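Local structure of regulatory protein SdiA (Escherichia coli, 4LGW) at residues A[43-48]-A[55-60]; A[47-52]-A[173-178]; A[65-70]-A[113-118]. The protein activates transcription of the ftsQAZ cell-division genes and, in response to acyl-homoserine lactone autoinducers, expression of ydiV. All blocks are in the same frame, centred on the assembly; numbering follows the deposited sequence.

Contact 1. Residues A[43-48]-A[55-60]; sequences SLCVRH and PKVAFY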
loop_
_atom_site.group_PDB
_atom_site.type_symbol
_atom_site.label_atom_id
_atom_site.label_comp_id
_atom_site.label_asym_id
_atom_site.label_seq_id
_atom_site.Cartn_x
_atom_site.Cartn_y
_atom_site.Cartn_z
ATOM N N SER A 43 -4.714 -4.145 -20.318
ATOM C CA SER A 43 -5.816 -4.293 -19.386
ATOM C C SER A 43 -5.425 -3.610 -18.109
ATOM O O SER A 43 -4.313 -3.785 -17.613
ATOM C CB SER A 43 -6.089 -5.755 -19.110
ATOM O OG SER A 43 -7.192 -5.868 -18.251
ATOM N N LEU A 44 -6.325 -2.789 -17.607
ATOM C CA LEU A 44 -6.143 -2.129 -16.328
ATOM C C LEU A 44 -7.231 -2.644 -15.425
ATOM O O LEU A 44 -8.403 -2.282 -15.568
ATOM C CB LEU A 44 -6.281 -0.624 -16.461
ATOM C CG LEU A 44 -5.027 0.228 -16.341
ATOM C CD1 LEU A 44 -5.452 1.687 -16.360
ATOM C CD2 LEU A 44 -4.247 -0.047 -15.064
ATOM N N CYS A 45 -6.841 -3.513 -14.512
ATOM C CA CYS A 45 -7.789 -4.160 -13.639
ATOM C C CYS A 45 -7.467 -3.818 -12.180
ATOM O O CYS A 45 -6.302 -3.830 -11.766
ATOM C CB CYS A 45 -7.756 -5.650 -13.915
ATOM S SG CYS A 45 -8.922 -6.576 -12.947
ATOM N N VAL A 46 -8.492 -3.464 -11.417
ATOM C CA VAL A 46 -8.307 -2.989 -10.045
ATOM C C VAL A 46 -9.162 -3.797 -9.077
ATOM O O VAL A 46 -10.397 -3.812 -9.206
ATOM C CB VAL A 46 -8.706 -1.523 -9.910
ATOM C CG1 VAL A 46 -8.591 -1.091 -8.452
ATOM C CG2 VAL A 46 -7.855 -0.630 -10.816
ATOM N N ARG A 47 -8.519 -4.472 -8.117
ATOM C CA ARG A 47 -9.254 -5.233 -7.095
ATOM C C ARG A 47 -9.369 -4.395 -5.853
ATOM O O ARG A 47 -8.368 -4.030 -5.259
ATOM C CB ARG A 47 -8.563 -6.542 -6.762
ATOM C CG ARG A 47 -8.095 -7.337 -7.989
ATOM C CD ARG A 47 -7.460 -8.677 -7.573
ATOM N NE ARG A 47 -8.463 -9.685 -7.212
ATOM C CZ ARG A 47 -8.374 -10.968 -7.548
ATOM N NH1 ARG A 47 -7.330 -11.397 -8.245
ATOM N NH2 ARG A 47 -9.331 -11.824 -7.207
ATOM N N HIS A 48 -10.593 -4.060 -5.477
ATOM C CA HIS A 48 -10.815 -3.219 -4.314
ATOM C C HIS A 48 -10.658 -3.997 -3.015
ATOM O O HIS A 48 -10.839 -5.200 -3.004
ATOM C CB HIS A 48 -12.196 -2.588 -4.401
ATOM C CG HIS A 48 -12.288 -1.495 -5.417
ATOM N ND1 HIS A 48 -12.036 -1.704 -6.757
ATOM C CD2 HIS A 48 -12.582 -0.181 -5.290
ATOM C CE1 HIS A 48 -12.169 -0.562 -7.409
ATOM N NE2 HIS A 48 -12.505 0.375 -6.544
ATOM N N PRO A 55 -14.957 -8.558 -3.128
ATOM C CA PRO A 55 -14.277 -7.303 -3.435
ATOM C C PRO A 55 -14.656 -6.825 -4.811
ATOM O O PRO A 55 -14.716 -7.637 -5.725
ATOM C CB PRO A 55 -12.798 -7.690 -3.408
ATOM C CG PRO A 55 -12.744 -8.983 -2.615
ATOM C CD PRO A 55 -14.019 -9.675 -2.911
ATOM N N LYS A 56 -14.921 -5.528 -4.952
ATOM C CA LYS A 56 -15.196 -4.915 -6.242
ATOM C C LYS A 56 -14.024 -5.102 -7.212
ATOM O O LYS A 56 -12.860 -4.943 -6.836
ATOM C CB LYS A 56 -15.434 -3.442 -6.038
ATOM C CG LYS A 56 -16.150 -2.809 -7.174
ATOM C CD LYS A 56 -15.978 -1.317 -7.135
ATOM C CE LYS A 56 -17.153 -0.663 -7.822
ATOM N NZ LYS A 56 -16.698 0.480 -8.664
ATOM N N VAL A 57 -14.330 -5.471 -8.453
ATOM C CA VAL A 57 -13.321 -5.591 -9.504
ATOM C C VAL A 57 -13.801 -4.767 -10.693
ATOM O O VAL A 57 -14.906 -4.952 -11.209
ATOM C CB VAL A 57 -13.030 -7.061 -9.919
ATOM C CG1 VAL A 57 -11.983 -7.121 -11.019
ATOM C CG2 VAL A 57 -12.550 -7.881 -8.727
ATOM N N ALA A 58 -12.977 -3.818 -11.092
ATOM C CA ALA A 58 -13.338 -2.903 -12.120
ATOM C C ALA A 58 -12.151 -2.876 -13.043
ATOM O O ALA A 58 -11.002 -3.047 -12.611
ATOM C CB ALA A 58 -13.591 -1.539 -11.531
ATOM N N PHE A 59 -12.413 -2.680 -14.328
ATOM C CA PHE A 59 -11.331 -2.718 -15.290
ATOM C C PHE A 59 -11.628 -1.805 -16.436
ATOM O O PHE A 59 -12.773 -1.491 -16.704
ATOM C CB PHE A 59 -11.139 -4.138 -15.811
ATOM C CG PHE A 59 -12.379 -4.732 -16.400
ATOM C CD1 PHE A 59 -13.281 -5.434 -15.597
ATOM C CD2 PHE A 59 -12.658 -4.591 -17.756
ATOM C CE1 PHE A 59 -14.448 -5.994 -16.132
ATOM C CE2 PHE A 59 -13.812 -5.142 -18.301
ATOM C CZ PHE A 59 -14.714 -5.843 -17.485
ATOM N N TYR A 60 -10.584 -1.351 -17.100
ATOM C CA TYR A 60 -10.750 -0.927 -18.465
ATOM C C TYR A 60 -9.678 -1.571 -19.328
ATOM O O TYR A 60 -8.516 -1.640 -18.944
ATOM C CB TYR A 60 -10.872 0.594 -18.634
ATOM C CG TYR A 60 -11.665 0.937 -19.892
ATOM C CD1 TYR A 60 -11.279 1.988 -20.738
ATOM C CD2 TYR A 60 -12.779 0.159 -20.278
ATOM C CE1 TYR A 60 -12.003 2.304 -21.917
ATOM C CE2 TYR A 60 -13.503 0.444 -21.461
ATOM C CZ TYR A 60 -13.107 1.521 -22.270
ATOM O OH TYR A 60 -13.815 1.798 -23.427
#
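Leu44 and Tyr60, at one end, and His48 and Lys56, at the other, mark out a beta hairpin on the edge of the antiparallel sheet in the autoinducer-binding domain. Strand 57-61 is outermost, and strand 41-47 lies between it and strand 130-137. The strand segments run at 165° to each other, joined by paired backbone bonds: Leu44 N to Tyr60 O and back from Tyr60 N to Leu44 O, then Val46 N to Ala58 O and back from Ala58 N to Val46 O. Cys45 with Phe59 and Arg47 with Val57 are non-hydrogen-bonded pairs, and their side chains leave by the same face; there Cys45 SG rests 3.7 Å from Val57 CG1. Leu44, Val46, Ala58 and Tyr60 leave by the other, where helix 147-167 packs on Leu44 and Val46. The CG of Phe59 sits between its backbone N and carbonyl carbon (chi1 56°), and its ring leads away from strand 41-47, packing on helix 65-73.

His48 illustrates how hairpin pairing can continue one residue past the strand. Its backbone N still donates to Lys56 O (2.8 Å, nearly straight at 176°). From there its side chain runs alongside that of Lys56, both pointing the same way. His48 CB lies 3.7 Å from Lys56 CB, and CG remains against that same methylene. ND1 turns back to the backbone of Lys56 and makes a weak, bent bond to its O (3.3 Å), so one carbonyl receives both the amide and the imidazole. Farther out, CD2, CE1 and NE2 all face Lys56 CD, which makes a CH-pi contact over the ring, 3.8 Å from its centroid and almost exactly along the ring normal.

Contact 2. Residues A[47-52]-A[173-178]; sequences RHPVPF and VMTPEM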
loop_
_atom_site.group_PDB
_atom_site.type_symbol
_atom_site.label_atom_id
_atom_site.label_comp_id
_atom_site.label_asym_id
_atom_site.label_seq_id
_atom_site.Cartn_x
_atom_site.Cartn_y
_atom_site.Cartn_z
ATOM N N ARG A 47 -8.519 -4.472 -8.117
ATOM C CA ARG A 47 -9.254 -5.233 -7.095
ATOM C C ARG A 47 -9.369 -4.395 -5.853
ATOM O O ARG A 47 -8.368 -4.030 -5.259
ATOM C CB ARG A 47 -8.563 -6.542 -6.762
ATOM C CG ARG A 47 -8.095 -7.337 -7.989
ATOM C CD ARG A 47 -7.460 -8.677 -7.573
ATOM N NE ARG A 47 -8.463 -9.685 -7.212
ATOM C CZ ARG A 47 -8.374 -10.968 -7.548
ATOM N NH1 ARG A 47 -7.330 -11.397 -8.245
ATOM N NH2 ARG A 47 -9.331 -11.824 -7.207
ATOM N N HIS A 48 -10.593 -4.060 -5.477
ATOM C CA HIS A 48 -10.815 -3.219 -4.314
ATOM C C HIS A 48 -10.658 -3.997 -3.015
ATOM O O HIS A 48 -10.839 -5.200 -3.004
ATOM C CB HIS A 48 -12.196 -2.588 -4.401
ATOM C CG HIS A 48 -12.288 -1.495 -5.417
ATOM N ND1 HIS A 48 -12.036 -1.704 -6.757
ATOM C CD2 HIS A 48 -12.582 -0.181 -5.290
ATOM C CE1 HIS A 48 -12.169 -0.562 -7.409
ATOM N NE2 HIS A 48 -12.505 0.375 -6.544
ATOM N N PRO A 49 -10.319 -3.311 -1.908
ATOM C CA PRO A 49 -10.296 -4.017 -0.624
ATOM C C PRO A 49 -11.700 -4.296 -0.092
ATOM O O PRO A 49 -11.853 -5.165 0.764
ATOM C CB PRO A 49 -9.576 -3.050 0.301
ATOM C CG PRO A 49 -9.920 -1.692 -0.273
ATOM C CD PRO A 49 -9.970 -1.882 -1.765
ATOM N N VAL A 50 -12.712 -3.574 -0.585
ATOM C CA VAL A 50 -14.097 -3.793 -0.145
ATOM C C VAL A 50 -15.053 -3.909 -1.316
ATOM O O VAL A 50 -14.757 -3.388 -2.396
ATOM C CB VAL A 50 -14.591 -2.658 0.754
ATOM C CG1 VAL A 50 -13.908 -2.732 2.092
ATOM C CG2 VAL A 50 -14.344 -1.329 0.099
ATOM N N PRO A 51 -16.217 -4.565 -1.118
ATOM C CA PRO A 51 -16.680 -5.338 0.055
ATOM C C PRO A 51 -15.730 -6.474 0.405
ATOM O O PRO A 51 -15.146 -7.080 -0.478
ATOM C CB PRO A 51 -18.026 -5.913 -0.415
ATOM C CG PRO A 51 -18.486 -4.952 -1.447
ATOM C CD PRO A 51 -17.256 -4.499 -2.163
ATOM N N PHE A 52 -15.588 -6.765 1.693
ATOM C CA PHE A 52 -14.635 -7.768 2.164
ATOM C C PHE A 52 -14.977 -9.152 1.644
ATOM O O PHE A 52 -14.131 -10.050 1.533
ATOM C CB PHE A 52 -14.625 -7.777 3.684
ATOM C CG PHE A 52 -14.065 -6.524 4.281
ATOM C CD1 PHE A 52 -12.697 -6.297 4.291
ATOM C CD2 PHE A 52 -14.899 -5.569 4.823
ATOM C CE1 PHE A 52 -12.184 -5.152 4.825
ATOM C CE2 PHE A 52 -14.395 -4.423 5.365
ATOM C CZ PHE A 52 -13.040 -4.207 5.366
ATOM N N VAL A 173 -11.198 3.165 -9.755
ATOM C CA VAL A 173 -10.253 3.164 -8.625
ATOM C C VAL A 173 -10.828 3.536 -7.273
ATOM O O VAL A 173 -10.280 3.148 -6.256
ATOM C CB VAL A 173 -9.042 4.091 -8.833
ATOM C CG1 VAL A 173 -8.026 3.426 -9.692
ATOM C CG2 VAL A 173 -9.459 5.451 -9.354
ATOM N N MET A 174 -11.911 4.306 -7.269
ATOM C CA MET A 174 -12.454 4.907 -6.051
ATOM C C MET A 174 -13.149 3.898 -5.157
ATOM O O MET A 174 -13.930 3.068 -5.608
ATOM C CB MET A 174 -13.389 6.085 -6.363
ATOM C CG MET A 174 -12.673 7.330 -6.934
ATOM S SD MET A 174 -10.984 7.697 -6.317
ATOM C CE MET A 174 -11.324 8.749 -4.891
ATOM N N THR A 175 -12.825 3.973 -3.872
ATOM C CA THR A 175 -13.471 3.134 -2.869
ATOM C C THR A 175 -14.693 3.905 -2.425
ATOM O O THR A 175 -14.826 5.081 -2.758
ATOM C CB THR A 175 -12.536 2.859 -1.666
ATOM O OG1 THR A 175 -11.971 4.089 -1.201
ATOM C CG2 THR A 175 -11.413 1.902 -2.064
ATOM N N PRO A 176 -15.586 3.257 -1.656
ATOM C CA PRO A 176 -16.781 3.971 -1.226
ATOM C C PRO A 176 -16.372 5.239 -0.478
ATOM O O PRO A 176 -15.445 5.198 0.351
ATOM C CB PRO A 176 -17.452 2.968 -0.283
ATOM C CG PRO A 176 -16.947 1.609 -0.716
ATOM C CD PRO A 176 -15.539 1.880 -1.116
ATOM N N GLU A 177 -17.018 6.362 -0.774
ATOM C CA GLU A 177 -16.612 7.595 -0.126
ATOM C C GLU A 177 -17.157 7.749 1.273
ATOM O O GLU A 177 -18.278 7.377 1.568
ATOM C CB GLU A 177 -16.893 8.833 -0.972
ATOM C CG GLU A 177 -18.340 9.069 -1.333
ATOM C CD GLU A 177 -18.690 10.572 -1.416
ATOM O OE1 GLU A 177 -19.886 10.875 -1.694
ATOM O OE2 GLU A 177 -17.784 11.435 -1.189
ATOM N N MET A 178 -16.319 8.312 2.124
ATOM C CA MET A 178 -16.612 8.470 3.521
ATOM C C MET A 178 -16.264 9.893 3.889
ATOM O O MET A 178 -15.236 10.183 4.496
ATOM C CB MET A 178 -15.810 7.456 4.340
ATOM C CG MET A 178 -16.342 6.041 4.168
ATOM S SD MET A 178 -15.510 4.774 5.115
ATOM C CE MET A 178 -14.561 4.021 3.808
#
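His48 NE2 faces two successive backbone carbonyls, those of Val173 and Met174, and bonds to the second. The bond to Met174 O is weak (3.2 Å, with an angle of 132° at the hydrogen), and this oxygen lies at the ring edge, near its plane. Val173 O, at 3.6 Å from NE2, stands obliquely to the ring and takes a hydrogen bond from Asn127 ND2 instead. This imidazole thus reaches from the hairpin loop to the linker between helix 147-167 and helix 182-192, which leads from the autoinducer-binding domain into the LuxR-type DNA-binding domain.

Apolar groups continue the contact along the loop. Thr175 has its methyl CG2 anti to the carbonyl carbon, which sets that group 4.0 Å from His48 CD2 and against Pro49 CD, the proline being crossed at about a right angle. Val50 then offers CG2 to the ring of Pro176, 3.6 Å from its CD, while its other methyl, CG1, covers a face of the Phe52 ring. Phe52 and Val50 both touch Tyr233 of helix 227-236, and Pro51 and Phe52 also meet Glu193 and Ala192 of the second subunit.

Asn127 and helix 147-167 also hold the linker. Between the hairpin loop and residues 173-178, one bent imidazole-carbonyl bond accompanies mainly apolar packing, so this junction depends on shape more than on polar pairing.

Contact 3. Residues A[65-70]-A[113-118]; sequences EAWVSY and HGLRRG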
loop_
_atom_site.group_PDB
_atom_site.type_symbol
_atom_site.label_atom_id
_atom_site.label_comp_id
_atom_site.label_asym_id
_atom_site.label_seq_id
_atom_site.Cartn_x
_atom_site.Cartn_y
_atom_site.Cartn_z
ATOM N N GLU A 65 -13.710 -7.670 -27.259
ATOM C CA GLU A 65 -14.911 -7.647 -26.439
ATOM C C GLU A 65 -15.490 -9.056 -26.192
ATOM O O GLU A 65 -15.981 -9.355 -25.088
ATOM C CB GLU A 65 -15.925 -6.696 -27.065
ATOM C CG GLU A 65 -17.312 -6.745 -26.464
ATOM C CD GLU A 65 -18.349 -6.200 -27.424
ATOM O OE1 GLU A 65 -18.341 -4.963 -27.678
ATOM O OE2 GLU A 65 -19.152 -7.023 -27.931
ATOM N N ALA A 66 -15.394 -9.928 -27.194
ATOM C CA ALA A 66 -15.797 -11.329 -27.037
ATOM C C ALA A 66 -15.013 -12.036 -25.948
ATOM O O ALA A 66 -15.578 -12.853 -25.230
ATOM C CB ALA A 66 -15.657 -12.090 -28.341
ATOM N N TRP A 67 -13.713 -11.738 -25.834
ATOM C CA TRP A 67 -12.891 -12.279 -24.735
ATOM C C TRP A 67 -13.333 -11.768 -23.375
ATOM O O TRP A 67 -13.398 -12.544 -22.420
ATOM C CB TRP A 67 -11.405 -12.016 -24.939
ATOM C CG TRP A 67 -10.545 -12.445 -23.778
ATOM C CD1 TRP A 67 -9.709 -11.641 -23.039
ATOM C CD2 TRP A 67 -10.433 -13.760 -23.209
ATOM N NE1 TRP A 67 -9.084 -12.375 -22.055
ATOM C CE2 TRP A 67 -9.508 -13.676 -22.134
ATOM C CE3 TRP A 67 -11.016 -15.002 -23.501
ATOM C CZ2 TRP A 67 -9.150 -14.790 -21.357
ATOM C CZ3 TRP A 67 -10.665 -16.118 -22.717
ATOM C CH2 TRP A 67 -9.739 -15.999 -21.663
ATOM N N VAL A 68 -13.660 -10.485 -23.272
ATOM C CA VAL A 68 -14.173 -10.003 -22.000
ATOM C C VAL A 68 -15.434 -10.782 -21.573
ATOM O O VAL A 68 -15.511 -11.250 -20.438
ATOM C CB VAL A 68 -14.401 -8.487 -21.974
ATOM C CG1 VAL A 68 -15.073 -8.096 -20.674
ATOM C CG2 VAL A 68 -13.072 -7.752 -22.135
ATOM N N SER A 69 -16.389 -10.954 -22.488
ATOM C CA SER A 69 -17.629 -11.694 -22.193
ATOM C C SER A 69 -17.383 -13.137 -21.831
ATOM O O SER A 69 -17.993 -13.647 -20.906
ATOM C CB SER A 69 -18.591 -11.652 -23.369
ATOM O OG SER A 69 -18.737 -10.316 -23.783
ATOM N N TYR A 70 -16.501 -13.801 -22.555
ATOM C CA TYR A 70 -16.245 -15.198 -22.298
ATOM C C TYR A 70 -15.572 -15.377 -20.929
ATOM O O TYR A 70 -15.997 -16.209 -20.109
ATOM C CB TYR A 70 -15.387 -15.768 -23.416
ATOM C CG TYR A 70 -15.196 -17.250 -23.320
ATOM C CD1 TYR A 70 -16.074 -18.121 -23.957
ATOM C CD2 TYR A 70 -14.144 -17.787 -22.584
ATOM C CE1 TYR A 70 -15.909 -19.489 -23.877
ATOM C CE2 TYR A 70 -13.968 -19.147 -22.488
ATOM C CZ TYR A 70 -14.856 -19.995 -23.144
ATOM O OH TYR A 70 -14.690 -21.357 -23.048
ATOM N N HIS A 113 -8.671 -16.915 -28.108
ATOM C CA HIS A 113 -9.108 -15.589 -28.463
ATOM C C HIS A 113 -7.918 -14.766 -28.895
ATOM O O HIS A 113 -8.025 -13.553 -29.102
ATOM C CB HIS A 113 -9.815 -14.934 -27.297
ATOM C CG HIS A 113 -11.122 -15.564 -26.964
ATOM N ND1 HIS A 113 -11.227 -16.867 -26.523
ATOM C CD2 HIS A 113 -12.385 -15.072 -27.001
ATOM C CE1 HIS A 113 -12.502 -17.151 -26.304
ATOM N NE2 HIS A 113 -13.224 -16.080 -26.587
ATOM N N GLY A 114 -6.773 -15.426 -29.009
ATOM C CA GLY A 114 -5.588 -14.793 -29.563
ATOM C C GLY A 114 -4.699 -13.999 -28.621
ATOM O O GLY A 114 -3.906 -13.182 -29.070
ATOM N N LEU A 115 -4.810 -14.231 -27.318
ATOM C CA LEU A 115 -3.852 -13.664 -26.363
ATOM C C LEU A 115 -2.726 -14.675 -26.218
ATOM O O LEU A 115 -2.848 -15.614 -25.430
ATOM C CB LEU A 115 -4.522 -13.418 -25.012
ATOM C CG LEU A 115 -5.442 -12.211 -24.829
ATOM C CD1 LEU A 115 -6.335 -11.929 -26.006
ATOM C CD2 LEU A 115 -6.292 -12.433 -23.619
ATOM N N ARG A 116 -1.649 -14.506 -26.983
ATOM C CA ARG A 116 -0.572 -15.502 -27.010
ATOM C C ARG A 116 0.537 -15.245 -26.006
ATOM O O ARG A 116 1.046 -16.182 -25.391
ATOM C CB ARG A 116 0.066 -15.615 -28.402
ATOM C CG ARG A 116 -0.614 -16.588 -29.326
ATOM C CD ARG A 116 0.409 -17.522 -29.998
ATOM N NE ARG A 116 -0.104 -18.891 -30.188
ATOM C CZ ARG A 116 -1.387 -19.275 -30.086
ATOM N NH1 ARG A 116 -2.361 -18.407 -29.802
ATOM N NH2 ARG A 116 -1.703 -20.548 -30.279
ATOM N N ARG A 117 0.951 -13.990 -25.887
ATOM C CA ARG A 117 2.019 -13.631 -24.976
ATOM C C ARG A 117 1.529 -12.474 -24.143
ATOM O O ARG A 117 0.651 -11.712 -24.561
ATOM C CB ARG A 117 3.287 -13.232 -25.727
ATOM C CG ARG A 117 3.935 -14.360 -26.521
ATOM C CD ARG A 117 4.337 -15.565 -25.638
ATOM N NE ARG A 117 5.103 -16.564 -26.389
ATOM C CZ ARG A 117 4.593 -17.669 -26.941
ATOM N NH1 ARG A 117 3.298 -17.972 -26.846
ATOM N NH2 ARG A 117 5.394 -18.485 -27.602
ATOM N N GLY A 118 2.096 -12.338 -22.957
ATOM C CA GLY A 118 1.629 -11.319 -22.072
ATOM C C GLY A 118 2.516 -11.093 -20.889
ATOM O O GLY A 118 3.510 -11.799 -20.670
#
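Two side-chain torsions bring Trp67 and His113 together: the indole extends trans to its own amide nitrogen (chi1 175°), which carries it from helix 65-73 to the end of helix 104-112, while the imidazole swings back beside its amide nitrogen (chi1 -68°) just after that end. The pair is edge-to-face. Trp67 presents the rim of its six-membered ring, with CE3 standing 3.5 Å above the imidazole plane over its centre; the ring centroids are 4.9 Å apart and the planes meet at 54°. One helical turn on, Tyr70 joins the same histidine. His113 NE2 approaches Tyr70 CB at 3.9 Å, and His113 CE1 lies over one face of the phenol, offset toward the rim, so the three rings make an aromatic cluster. The imidazole is also held by a polar bond: His113 ND1 is hydrogen-bonded to Ala109 O in the last turn of helix 104-112, which helps fix the ring's rotation.

The chain leaves the helix here: Gly114, with positive phi, is the C-prime residue of the Schellman motif that ends it. Leu115 follows, and its methyl CD2 settles over a face of the indole, 3.6 Å from Trp67 CD1.

Between the histidine at its six-membered rim and the leucine over its face, the indole is held in orientation while its NE1 hydrogen-bonds to a glycerol molecule, probably from the crystallisation liquor. That is consistent with a ligand pocket: in related LuxR-type receptors the equivalent indole N-H donates to the autoinducer lactone, and this packing would probably present the donor in a fixed direction.

From the N terminus, the chain first closes a short loop at contact 1, the hairpin of strands 41-47 and 57-61. Helix 65-73 follows directly, and contact 3 joins it to the turn that leads from helix 104-112 into strand 117-124; contact 1 therefore closes before contact 3 opens, although Phe59 still packs against Val68 between them. Contact 2 starts from the same stretch as contact 1, sharing Arg47 and His48, but closes a span of more than 120 residues that encloses contact 3. Contact 1 pairs two sheet strands and contact 3 packs a helix on the turn entering another, both in the autoinducer-binding domain; contact 2 ties the hairpin loop to the linker that leads into the DNA-binding domain.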